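Long-range contacts in putative sodium:solute symporter (Proteus mirabilis, PDB 5NV9), which couples the inward sodium gradient to uptake of the sialic acid N-acetylneuraminic acid, so that the bacterium can use this host-derived sugar as an energy source: residues 133-144 with 388-399; 161-170 with 337-348. All blocks are in the same frame, centred on the assembly; numbering follows the deposited sequence.

Contact 1: 133-144 with 388-399; sequences IGRVAIITYLTV and SSLAAIWLVLSD. With SLB (N-acetyl-beta-neuraminic acid), chain D.
Ala-137 of helix 118-151 drops its methyl into a hole formed by Ser-388, Ala-391, Ala-392 and Leu-395 of helix 370-398, a knobs-into-holes contact between two transmembrane helices of the LeuT fold. Alanine suits the spot because a bare methyl lets the short segment axes come within 8.1 Å while they cross at -44°; Ala-137 CB lies 3.8 Å from Ala-391 CB. Beside it, Thr-140 rests its CG2 on the methyl of Ala-392 and turns its hydroxyl back to Val-136 O, so its polar end is satisfied within its own helix. At one end Ser-388 OG donates to Ile-133 O, 3.2 Å away, in the carbonyl plane and on a lone pair. Even a side chain as small as serine is tight here: Val-136 CG1 presses on Ser-388 CB closer than usual carbon contact.

Tyr-141 carries the other end. Its CB meets Leu-395 CD1 at 4.0 Å, and with CG anti to the backbone N (chi1 179°) the ring runs out along helix 370-398. CG and CD1 lie against Leu-395 CB, which sits over a ring face in a CH-pi contact, 4.0 Å from the centroid of the Tyr-141 ring. CD1 also meets Val-396 CG2, which comes to the ring edge in its plane. Farther out, CE1 is 3.1 Å from Leu-395 O, and the phenol OH donates to the carbonyl of the poorly ordered Asp-399.

Away from this interface, Arg-135 extends into the sialic acid pocket, where Thr-58 O also holds its NH2. Ile-139 CD1 covers one face of the guanidinium, and NH1 donates at the edge to carboxylate oxygen O1B of the sugar, 3.1 Å away with an N-H...O angle of 161°.

Contact 2: 161-170 with 337-348; sequences LISLLCIIYT and FAAAQSSISSSL. With NA (sodium ion), chain B; NA (sodium ion), chain C.
Between Cys-166 and Gln-341, whose CA atoms are 6.1 Å apart, helices 155-203 and 328-361 of the LeuT fold pack with their short segment axes 9.4 Å apart and crossing at -50°. Gln-341 bridges the gap. Its chain is extended beyond CG, and NE2 donates to Ile-162 O at 3.0 Å with an N-H...O angle of 164°; the acceptor lies close to the amide plane. A glutamine suits this buried place because its other end, OE1, is bonded by Tyr-17 of helix 8-29, so both polar atoms of the amide are held and its rotation is fixed.

One turn earlier, Phe-337 offers a ring face to Ile-162 CG1 and an edge to Leu-161 CB. Cys-166 SG, slim and polarisable, rests in the groove beside Ile-344 CG2, 3.7 Å away, and Ser-345 CB. Farther along, Ile-167 CG1 packs on Leu-348 CD1. Tyr-169 brings its hydroxyl, whose main polar partner is Gln-185, up to Gln-341 CB. Thr-170 folds its OG1 back to Cys-166 O while the same oxygen lies 3.1 Å from Ser-345 CB.

Ala-339, Ser-342, Ser-343 and Ser-346 lie on the side of the helix turned from 161-170, while Ser-345 stands at the contact and sends its OG to the Na3 sodium. Ala-339 O, Ser-342 OG and Ser-343 OG join Ala-56 and Leu-59 at the family-conserved Na2 site; Asp-182 belongs to Na3. Serines suit these sites, each bringing a compact oxygen ligand. Ser-342 serves both ions, its OG the first and its O the second, where Ser-345 OG and Ser-346 OG bind at 2.5 and 2.2 Å from the sodium.

From the N terminus the chain runs through helix 118-151, then helix 155-203, and much later returns through helix 328-361 and helix 370-398. Contact 1 closes the outer loop, joining the first of these four helices to the last; contact 2, between the middle two, is nested inside it. Both pairs of neighbours in the chain are thus bound into one bundle, and the contacts also touch each other. Ser-389 OG and Ser-163 OG are 3.2 Å apart, probably hydrogen-bonded, while Ile-139 and Thr-140 pack on Ser-343 and Ile-344. Through Arg-135 and Ser-343, which also touch, the bundle links the sialic acid pocket to the Na2 site.

Contact 1: 133-144 with 388-399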
loop_
_atom_site.group_PDB
_atom_site.type_symbol
_atom_site.label_atom_id
_atom_site.label_comp_id
_atom_site.label_asym_id
_atom_site.label_seq_id
_atom_site.Cartn_x
_atom_site.Cartn_y
_atom_site.Cartn_z
ATOM N N ILE A 133 1.414 0.942 11.104
ATOM C CA ILE A 133 2.077 2.042 11.788
ATOM C C ILE A 133 3.434 2.385 11.157
ATOM O O ILE A 133 3.733 3.582 10.920
ATOM C CB ILE A 133 2.242 1.759 13.259
ATOM C CG1 ILE A 133 0.864 1.642 13.922
ATOM C CG2 ILE A 133 3.080 2.859 13.928
ATOM C CD1 ILE A 133 0.267 2.969 14.308
ATOM N N GLY A 134 4.238 1.361 10.853
ATOM C CA GLY A 134 5.434 1.551 10.067
ATOM C C GLY A 134 5.220 2.081 8.641
ATOM O O GLY A 134 5.973 2.943 8.179
ATOM N N ARG A 135 4.233 1.555 7.916
ATOM C CA ARG A 135 4.054 1.951 6.528
ATOM C C ARG A 135 3.736 3.463 6.423
ATOM O O ARG A 135 4.276 4.144 5.524
ATOM C CB ARG A 135 3.000 1.056 5.825
ATOM C CG ARG A 135 2.576 1.490 4.434
ATOM C CD ARG A 135 1.542 0.527 3.891
ATOM N NE ARG A 135 0.790 1.013 2.740
ATOM C CZ ARG A 135 1.279 1.128 1.522
ATOM N NH1 ARG A 135 2.549 0.764 1.277
ATOM N NH2 ARG A 135 0.499 1.624 0.534
ATOM N N VAL A 136 2.887 3.960 7.331
ATOM C CA VAL A 136 2.544 5.352 7.410
ATOM C C VAL A 136 3.814 6.215 7.659
ATOM O O VAL A 136 4.017 7.287 6.968
ATOM C CB VAL A 136 1.527 5.637 8.521
ATOM C CG1 VAL A 136 1.360 7.134 8.753
ATOM C CG2 VAL A 136 0.180 5.029 8.192
ATOM N N ALA A 137 4.634 5.793 8.640
ATOM C CA ALA A 137 5.871 6.539 9.009
ATOM C C ALA A 137 6.842 6.593 7.827
ATOM O O ALA A 137 7.346 7.653 7.482
ATOM C CB ALA A 137 6.543 5.947 10.228
ATOM N N ILE A 138 6.967 5.483 7.143
ATOM C CA ILE A 138 7.817 5.368 5.981
ATOM C C ILE A 138 7.324 6.213 4.825
ATOM O O ILE A 138 8.137 6.872 4.156
ATOM C CB ILE A 138 8.044 3.897 5.590
ATOM C CG1 ILE A 138 8.924 3.244 6.675
ATOM C CG2 ILE A 138 8.793 3.796 4.271
ATOM C CD1 ILE A 138 9.272 1.780 6.486
ATOM N N ILE A 139 6.004 6.192 4.585
ATOM C CA ILE A 139 5.412 6.887 3.460
ATOM C C ILE A 139 5.669 8.396 3.685
ATOM O O ILE A 139 5.963 9.123 2.775
ATOM C CB ILE A 139 3.915 6.613 3.289
ATOM C CG1 ILE A 139 3.709 5.273 2.576
ATOM C CG2 ILE A 139 3.273 7.698 2.443
ATOM C CD1 ILE A 139 2.275 4.775 2.625
ATOM N N THR A 140 5.474 8.833 4.919
ATOM C CA THR A 140 5.625 10.226 5.300
ATOM C C THR A 140 7.098 10.697 5.214
ATOM O O THR A 140 7.403 11.757 4.671
ATOM C CB THR A 140 5.005 10.389 6.689
ATOM O OG1 THR A 140 3.639 9.994 6.607
ATOM C CG2 THR A 140 5.128 11.783 7.183
ATOM N N TYR A 141 7.995 9.872 5.720
ATOM C CA TYR A 141 9.438 10.053 5.611
ATOM C C TYR A 141 9.934 10.217 4.195
ATOM O O TYR A 141 10.629 11.202 3.944
ATOM C CB TYR A 141 10.168 8.899 6.328
ATOM C CG TYR A 141 11.686 8.999 6.254
ATOM C CD1 TYR A 141 12.354 10.046 6.856
ATOM C CD2 TYR A 141 12.432 8.045 5.592
ATOM C CE1 TYR A 141 13.739 10.153 6.788
ATOM C CE2 TYR A 141 13.814 8.134 5.526
ATOM C CZ TYR A 141 14.457 9.196 6.129
ATOM O OH TYR A 141 15.829 9.301 6.082
ATOM N N LEU A 142 9.584 9.292 3.274
ATOM C CA LEU A 142 9.984 9.400 1.881
ATOM C C LEU A 142 9.458 10.676 1.199
ATOM O O LEU A 142 10.173 11.292 0.451
ATOM C CB LEU A 142 9.486 8.255 1.025
ATOM C CG LEU A 142 9.844 6.833 1.334
ATOM C CD1 LEU A 142 9.371 6.006 0.133
ATOM C CD2 LEU A 142 11.330 6.673 1.585
ATOM N N THR A 143 8.204 11.038 1.463
ATOM C CA THR A 143 7.597 12.210 0.873
ATOM C C THR A 143 8.385 13.449 1.286
ATOM O O THR A 143 8.674 14.317 0.458
ATOM C CB THR A 143 6.101 12.297 1.305
ATOM O OG1 THR A 143 5.466 11.041 1.065
ATOM C CG2 THR A 143 5.328 13.392 0.619
ATOM N N VAL A 144 8.692 13.539 2.575
ATOM C CA VAL A 144 9.531 14.598 3.104
ATOM C C VAL A 144 10.945 14.588 2.463
ATOM O O VAL A 144 11.450 15.630 2.053
ATOM C CB VAL A 144 9.650 14.538 4.655
ATOM C CG1 VAL A 144 10.718 15.518 5.146
ATOM C CG2 VAL A 144 8.320 14.857 5.316
ATOM N N SER A 388 2.428 7.406 14.399
ATOM C CA SER A 388 2.982 7.307 13.042
ATOM C C SER A 388 3.779 8.545 12.712
ATOM O O SER A 388 4.825 8.456 12.068
ATOM C CB SER A 388 1.868 7.206 12.000
ATOM O OG SER A 388 1.652 5.877 11.652
ATOM N N SER A 389 3.243 9.682 13.155
ATOM C CA SER A 389 3.822 10.995 12.930
ATOM C C SER A 389 5.087 11.246 13.724
ATOM O O SER A 389 6.040 11.799 13.178
ATOM C CB SER A 389 2.823 12.080 13.268
ATOM O OG SER A 389 1.747 12.066 12.355
ATOM N N LEU A 390 5.077 10.879 15.008
ATOM C CA LEU A 390 6.295 10.953 15.825
ATOM C C LEU A 390 7.399 10.124 15.182
ATOM O O LEU A 390 8.543 10.607 14.995
ATOM C CB LEU A 390 6.027 10.431 17.235
ATOM C CG LEU A 390 4.985 11.214 18.007
ATOM C CD1 LEU A 390 4.801 10.628 19.394
ATOM C CD2 LEU A 390 5.418 12.646 18.068
ATOM N N ALA A 391 7.072 8.877 14.831
ATOM C CA ALA A 391 8.046 8.049 14.175
ATOM C C ALA A 391 8.602 8.783 12.943
ATOM O O ALA A 391 9.815 8.898 12.785
ATOM C CB ALA A 391 7.472 6.720 13.794
ATOM N N ALA A 392 7.719 9.341 12.116
ATOM C CA ALA A 392 8.152 10.083 10.957
ATOM C C ALA A 392 9.013 11.265 11.333
ATOM O O ALA A 392 10.006 11.513 10.682
ATOM C CB ALA A 392 6.956 10.537 10.117
ATOM N N ILE A 393 8.656 12.010 12.362
ATOM C CA ILE A 393 9.552 13.055 12.823
ATOM C C ILE A 393 10.945 12.506 13.227
ATOM O O ILE A 393 11.964 13.142 12.921
ATOM C CB ILE A 393 8.966 13.871 13.994
ATOM C CG1 ILE A 393 7.896 14.852 13.486
ATOM C CG2 ILE A 393 10.081 14.646 14.686
ATOM C CD1 ILE A 393 6.876 15.239 14.534
ATOM N N TRP A 394 10.981 11.354 13.909
ATOM C CA TRP A 394 12.220 10.762 14.369
ATOM C C TRP A 394 13.080 10.348 13.159
ATOM O O TRP A 394 14.284 10.642 13.103
ATOM C CB TRP A 394 11.877 9.635 15.372
ATOM C CG TRP A 394 12.930 8.638 15.833
ATOM C CD1 TRP A 394 14.288 8.741 15.737
ATOM C CD2 TRP A 394 12.676 7.387 16.533
ATOM N NE1 TRP A 394 14.892 7.630 16.304
ATOM C CE2 TRP A 394 13.927 6.785 16.789
ATOM C CE3 TRP A 394 11.504 6.725 16.960
ATOM C CZ2 TRP A 394 14.050 5.555 17.434
ATOM C CZ3 TRP A 394 11.629 5.494 17.608
ATOM C CH2 TRP A 394 12.898 4.927 17.841
ATOM N N LEU A 395 12.464 9.728 12.169
ATOM C CA LEU A 395 13.190 9.298 10.965
ATOM C C LEU A 395 13.827 10.464 10.218
ATOM O O LEU A 395 14.922 10.343 9.671
ATOM C CB LEU A 395 12.274 8.531 10.012
ATOM C CG LEU A 395 11.920 7.099 10.418
ATOM C CD1 LEU A 395 10.757 6.559 9.575
ATOM C CD2 LEU A 395 13.141 6.178 10.331
ATOM N N VAL A 396 13.121 11.590 10.208
ATOM C CA VAL A 396 13.563 12.787 9.533
ATOM C C VAL A 396 14.746 13.423 10.278
ATOM O O VAL A 396 15.846 13.525 9.715
ATOM C CB VAL A 396 12.387 13.782 9.322
ATOM C CG1 VAL A 396 12.889 15.107 8.804
ATOM C CG2 VAL A 396 11.390 13.217 8.330
ATOM N N LEU A 397 14.543 13.796 11.539
ATOM C CA LEU A 397 15.521 14.608 12.264
ATOM C C LEU A 397 16.792 13.860 12.700
ATOM O O LEU A 397 17.829 14.490 12.897
ATOM C CB LEU A 397 14.852 15.302 13.472
ATOM C CG LEU A 397 13.760 16.309 13.088
ATOM C CD1 LEU A 397 13.089 16.919 14.303
ATOM C CD2 LEU A 397 14.297 17.407 12.167
ATOM N N SER A 398 16.734 12.537 12.826
ATOM C CA SER A 398 17.874 11.764 13.305
ATOM C C SER A 398 18.874 11.457 12.193
ATOM O O SER A 398 20.063 11.692 12.336
ATOM C CB SER A 398 17.391 10.452 13.899
ATOM O OG SER A 398 16.979 9.590 12.852
ATOM N N ASP A 399 18.388 10.894 11.098
ATOM C CA ASP A 399 19.235 10.536 9.959
ATOM C C ASP A 399 18.328 10.123 8.802
ATOM O O ASP A 399 17.302 10.778 8.556
ATOM C CB ASP A 399 20.248 9.422 10.323
ATOM C CG ASP A 399 19.757 8.504 11.465
ATOM O OD1 ASP A 399 18.530 8.316 11.588
ATOM O OD2 ASP A 399 20.583 7.973 12.249
HETATM C C1 SLB D . 3.419 1.373 -2.810
HETATM C C2 SLB D . 3.247 -0.064 -3.220
HETATM C C3 SLB D . 4.586 -0.761 -3.142
HETATM C C4 SLB D . 4.550 -2.182 -3.748
HETATM C C5 SLB D . 4.111 -1.996 -5.201
HETATM C C6 SLB D . 2.743 -1.284 -5.248
HETATM C C7 SLB D . 2.204 -1.019 -6.661
HETATM C C8 SLB D . 0.879 -0.305 -6.627
HETATM C C9 SLB D . 0.265 -0.192 -8.022
HETATM C C10 SLB D . 4.746 -3.576 -6.986
HETATM C C11 SLB D . 4.256 -4.792 -7.728
HETATM N N5 SLB D . 4.021 -3.288 -5.895
HETATM O O1A SLB D . 3.630 2.240 -3.726
HETATM O O1B SLB D . 3.396 1.653 -1.551
HETATM O O2 SLB D . 2.279 -0.741 -2.369
HETATM O O4 SLB D . 5.878 -2.811 -3.710
HETATM O O6 SLB D . 2.825 -0.019 -4.597
HETATM O O7 SLB D . 3.099 -0.180 -7.398
HETATM O O8 SLB D . -0.020 -0.988 -5.761
HETATM O O9 SLB D . -0.079 -1.486 -8.577
HETATM O O10 SLB D . 5.694 -2.880 -7.385
#

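Contact 2: 161-170 with 337-348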
loop_
_atom_site.group_PDB
_atom_site.type_symbol
_atom_site.label_atom_id
_atom_site.label_comp_id
_atom_site.label_asym_id
_atom_site.label_seq_id
_atom_site.Cartn_x
_atom_site.Cartn_y
_atom_site.Cartn_z
ATOM N N LEU A 161 1.553 19.300 7.213
ATOM C CA LEU A 161 0.823 19.277 5.936
ATOM C C LEU A 161 0.552 17.872 5.360
ATOM O O LEU A 161 -0.553 17.589 4.851
ATOM C CB LEU A 161 1.568 20.109 4.902
ATOM C CG LEU A 161 1.686 21.618 5.173
ATOM C CD1 LEU A 161 2.307 22.220 3.964
ATOM C CD2 LEU A 161 0.339 22.268 5.417
ATOM N N ILE A 162 1.540 16.998 5.392
ATOM C CA ILE A 162 1.327 15.644 4.856
ATOM C C ILE A 162 0.458 14.776 5.782
ATOM O O ILE A 162 -0.514 14.128 5.337
ATOM C CB ILE A 162 2.659 14.891 4.597
ATOM C CG1 ILE A 162 3.492 15.591 3.527
ATOM C CG2 ILE A 162 2.397 13.467 4.146
ATOM C CD1 ILE A 162 4.959 15.272 3.619
ATOM N N SER A 163 0.829 14.754 7.062
ATOM C CA SER A 163 0.330 13.764 7.998
ATOM C C SER A 163 -0.815 14.320 8.864
ATOM O O SER A 163 -1.908 13.729 8.937
ATOM C CB SER A 163 1.508 13.209 8.834
ATOM O OG SER A 163 1.230 11.866 9.231
ATOM N N LEU A 164 -0.617 15.471 9.477
ATOM C CA LEU A 164 -1.610 15.954 10.433
ATOM C C LEU A 164 -2.935 16.251 9.732
ATOM O O LEU A 164 -4.008 15.854 10.161
ATOM C CB LEU A 164 -1.063 17.164 11.186
ATOM C CG LEU A 164 -1.539 17.242 12.632
ATOM C CD1 LEU A 164 -0.709 18.297 13.347
ATOM C CD2 LEU A 164 -3.035 17.528 12.753
ATOM N N LEU A 165 -2.847 16.946 8.623
ATOM C CA LEU A 165 -4.003 17.242 7.826
ATOM C C LEU A 165 -4.733 15.990 7.347
ATOM O O LEU A 165 -5.977 15.956 7.348
ATOM C CB LEU A 165 -3.632 18.128 6.619
ATOM C CG LEU A 165 -3.360 19.602 6.928
ATOM C CD1 LEU A 165 -3.348 20.372 5.614
ATOM C CD2 LEU A 165 -4.374 20.205 7.899
ATOM N N CYS A 166 -3.968 14.992 6.903
ATOM C CA CYS A 166 -4.532 13.681 6.547
ATOM C C CYS A 166 -5.330 13.037 7.705
ATOM O O CYS A 166 -6.468 12.561 7.507
ATOM C CB CYS A 166 -3.424 12.724 6.097
ATOM S SG CYS A 166 -4.064 11.215 5.359
ATOM N N ILE A 167 -4.757 13.097 8.910
ATOM C CA ILE A 167 -5.385 12.596 10.124
ATOM C C ILE A 167 -6.743 13.270 10.374
ATOM O O ILE A 167 -7.668 12.615 10.770
ATOM C CB ILE A 167 -4.448 12.766 11.386
ATOM C CG1 ILE A 167 -3.292 11.787 11.299
ATOM C CG2 ILE A 167 -5.212 12.554 12.694
ATOM C CD1 ILE A 167 -2.140 12.052 12.242
ATOM N N ILE A 168 -6.836 14.568 10.143
ATOM C CA ILE A 168 -8.033 15.321 10.434
ATOM C C ILE A 168 -9.179 14.911 9.521
ATOM O O ILE A 168 -10.245 14.521 10.003
ATOM C CB ILE A 168 -7.746 16.834 10.421
ATOM C CG1 ILE A 168 -6.940 17.169 11.680
ATOM C CG2 ILE A 168 -9.059 17.614 10.429
ATOM C CD1 ILE A 168 -6.249 18.497 11.605
ATOM N N TYR A 169 -8.946 14.896 8.211
ATOM C CA TYR A 169 -10.016 14.507 7.283
ATOM C C TYR A 169 -10.365 13.046 7.417
ATOM O O TYR A 169 -11.502 12.701 7.210
ATOM C CB TYR A 169 -9.761 14.929 5.812
ATOM C CG TYR A 169 -8.792 14.090 4.960
ATOM C CD1 TYR A 169 -9.094 12.777 4.559
ATOM C CD2 TYR A 169 -7.640 14.650 4.464
ATOM C CE1 TYR A 169 -8.218 12.051 3.748
ATOM C CE2 TYR A 169 -6.746 13.905 3.664
ATOM C CZ TYR A 169 -7.039 12.607 3.302
ATOM O OH TYR A 169 -6.126 11.891 2.503
ATOM N N THR A 170 -9.401 12.184 7.746
ATOM C CA THR A 170 -9.664 10.730 7.925
ATOM C C THR A 170 -10.552 10.508 9.157
ATOM O O THR A 170 -11.592 9.873 9.098
ATOM C CB THR A 170 -8.344 9.912 8.063
ATOM O OG1 THR A 170 -7.552 10.035 6.875
ATOM C CG2 THR A 170 -8.617 8.451 8.262
ATOM N N PHE A 337 1.660 14.502 -2.861
ATOM C CA PHE A 337 0.829 14.501 -1.672
ATOM C C PHE A 337 -0.340 13.505 -1.816
ATOM O O PHE A 337 -0.644 12.767 -0.881
ATOM C CB PHE A 337 0.272 15.862 -1.363
ATOM C CG PHE A 337 1.178 16.751 -0.551
ATOM C CD1 PHE A 337 2.392 17.228 -1.088
ATOM C CD2 PHE A 337 0.775 17.189 0.707
ATOM C CE1 PHE A 337 3.181 18.092 -0.358
ATOM C CE2 PHE A 337 1.570 18.076 1.437
ATOM C CZ PHE A 337 2.759 18.538 0.907
ATOM N N ALA A 338 -1.030 13.529 -2.938
ATOM C CA ALA A 338 -2.195 12.659 -3.070
ATOM C C ALA A 338 -1.801 11.152 -3.020
ATOM O O ALA A 338 -2.566 10.334 -2.477
ATOM C CB ALA A 338 -2.974 12.953 -4.325
ATOM N N ALA A 339 -0.638 10.780 -3.600
ATOM C CA ALA A 339 -0.114 9.385 -3.491
ATOM C C ALA A 339 0.160 8.976 -2.033
ATOM O O ALA A 339 -0.192 7.875 -1.591
ATOM C CB ALA A 339 1.103 9.167 -4.365
ATOM N N ALA A 340 0.783 9.870 -1.284
ATOM C CA ALA A 340 1.090 9.648 0.125
ATOM C C ALA A 340 -0.186 9.548 0.998
ATOM O O ALA A 340 -0.396 8.547 1.714
ATOM C CB ALA A 340 1.959 10.758 0.579
ATOM N N GLN A 341 -1.045 10.572 0.914
ATOM C CA GLN A 341 -2.238 10.692 1.725
ATOM C C GLN A 341 -3.332 9.658 1.488
ATOM O O GLN A 341 -3.984 9.259 2.409
ATOM C CB GLN A 341 -2.800 12.100 1.585
ATOM C CG GLN A 341 -1.869 13.127 2.225
ATOM C CD GLN A 341 -2.328 14.563 2.061
ATOM O OE1 GLN A 341 -2.811 14.965 0.998
ATOM N NE2 GLN A 341 -2.148 15.374 3.136
ATOM N N SER A 342 -3.556 9.230 0.256
ATOM C CA SER A 342 -4.482 8.220 0.025
ATOM C C SER A 342 -4.038 6.885 0.701
ATOM O O SER A 342 -4.846 6.068 1.013
ATOM C CB SER A 342 -4.652 8.000 -1.489
ATOM O OG SER A 342 -3.389 7.843 -2.120
ATOM N N SER A 343 -2.751 6.674 0.864
ATOM C CA SER A 343 -2.235 5.440 1.523
ATOM C C SER A 343 -2.260 5.585 3.043
ATOM O O SER A 343 -2.690 4.660 3.763
ATOM C CB SER A 343 -0.804 5.157 1.001
ATOM O OG SER A 343 -0.877 4.751 -0.382
ATOM N N ILE A 344 -1.858 6.779 3.513
ATOM C CA ILE A 344 -1.911 7.095 4.935
ATOM C C ILE A 344 -3.372 7.030 5.515
ATOM O O ILE A 344 -3.625 6.422 6.605
ATOM C CB ILE A 344 -1.306 8.441 5.255
ATOM C CG1 ILE A 344 0.199 8.416 4.988
ATOM C CG2 ILE A 344 -1.561 8.844 6.704
ATOM C CD1 ILE A 344 0.791 9.800 5.029
ATOM N N SER A 345 -4.319 7.580 4.781
ATOM C CA SER A 345 -5.664 7.647 5.295
ATOM C C SER A 345 -6.241 6.224 5.415
ATOM O O SER A 345 -6.897 5.886 6.417
ATOM C CB SER A 345 -6.501 8.490 4.390
ATOM O OG SER A 345 -6.677 7.814 3.143
ATOM N N SER A 346 -6.022 5.390 4.390
ATOM C CA SER A 346 -6.503 4.038 4.397
ATOM C C SER A 346 -5.881 3.172 5.474
ATOM O O SER A 346 -6.560 2.290 6.015
ATOM C CB SER A 346 -6.244 3.305 3.056
ATOM O OG SER A 346 -6.940 3.909 2.017
ATOM N N SER A 347 -4.585 3.371 5.715
ATOM C CA SER A 347 -3.866 2.626 6.720
ATOM C C SER A 347 -4.381 3.033 8.125
ATOM O O SER A 347 -4.568 2.161 8.988
ATOM C CB SER A 347 -2.337 2.879 6.641
ATOM O OG SER A 347 -1.670 2.130 5.623
ATOM N N LEU A 348 -4.628 4.327 8.362
ATOM C CA LEU A 348 -5.183 4.769 9.686
ATOM C C LEU A 348 -6.594 4.228 9.973
ATOM O O LEU A 348 -6.870 3.663 11.068
ATOM C CB LEU A 348 -5.212 6.271 9.828
ATOM C CG LEU A 348 -3.871 7.042 9.890
ATOM C CD1 LEU A 348 -4.146 8.563 9.910
ATOM C CD2 LEU A 348 -3.004 6.651 11.042
HETATM NA NA NA B . -1.658 6.204 -2.094
HETATM NA NA NA C . -7.158 6.042 1.447
#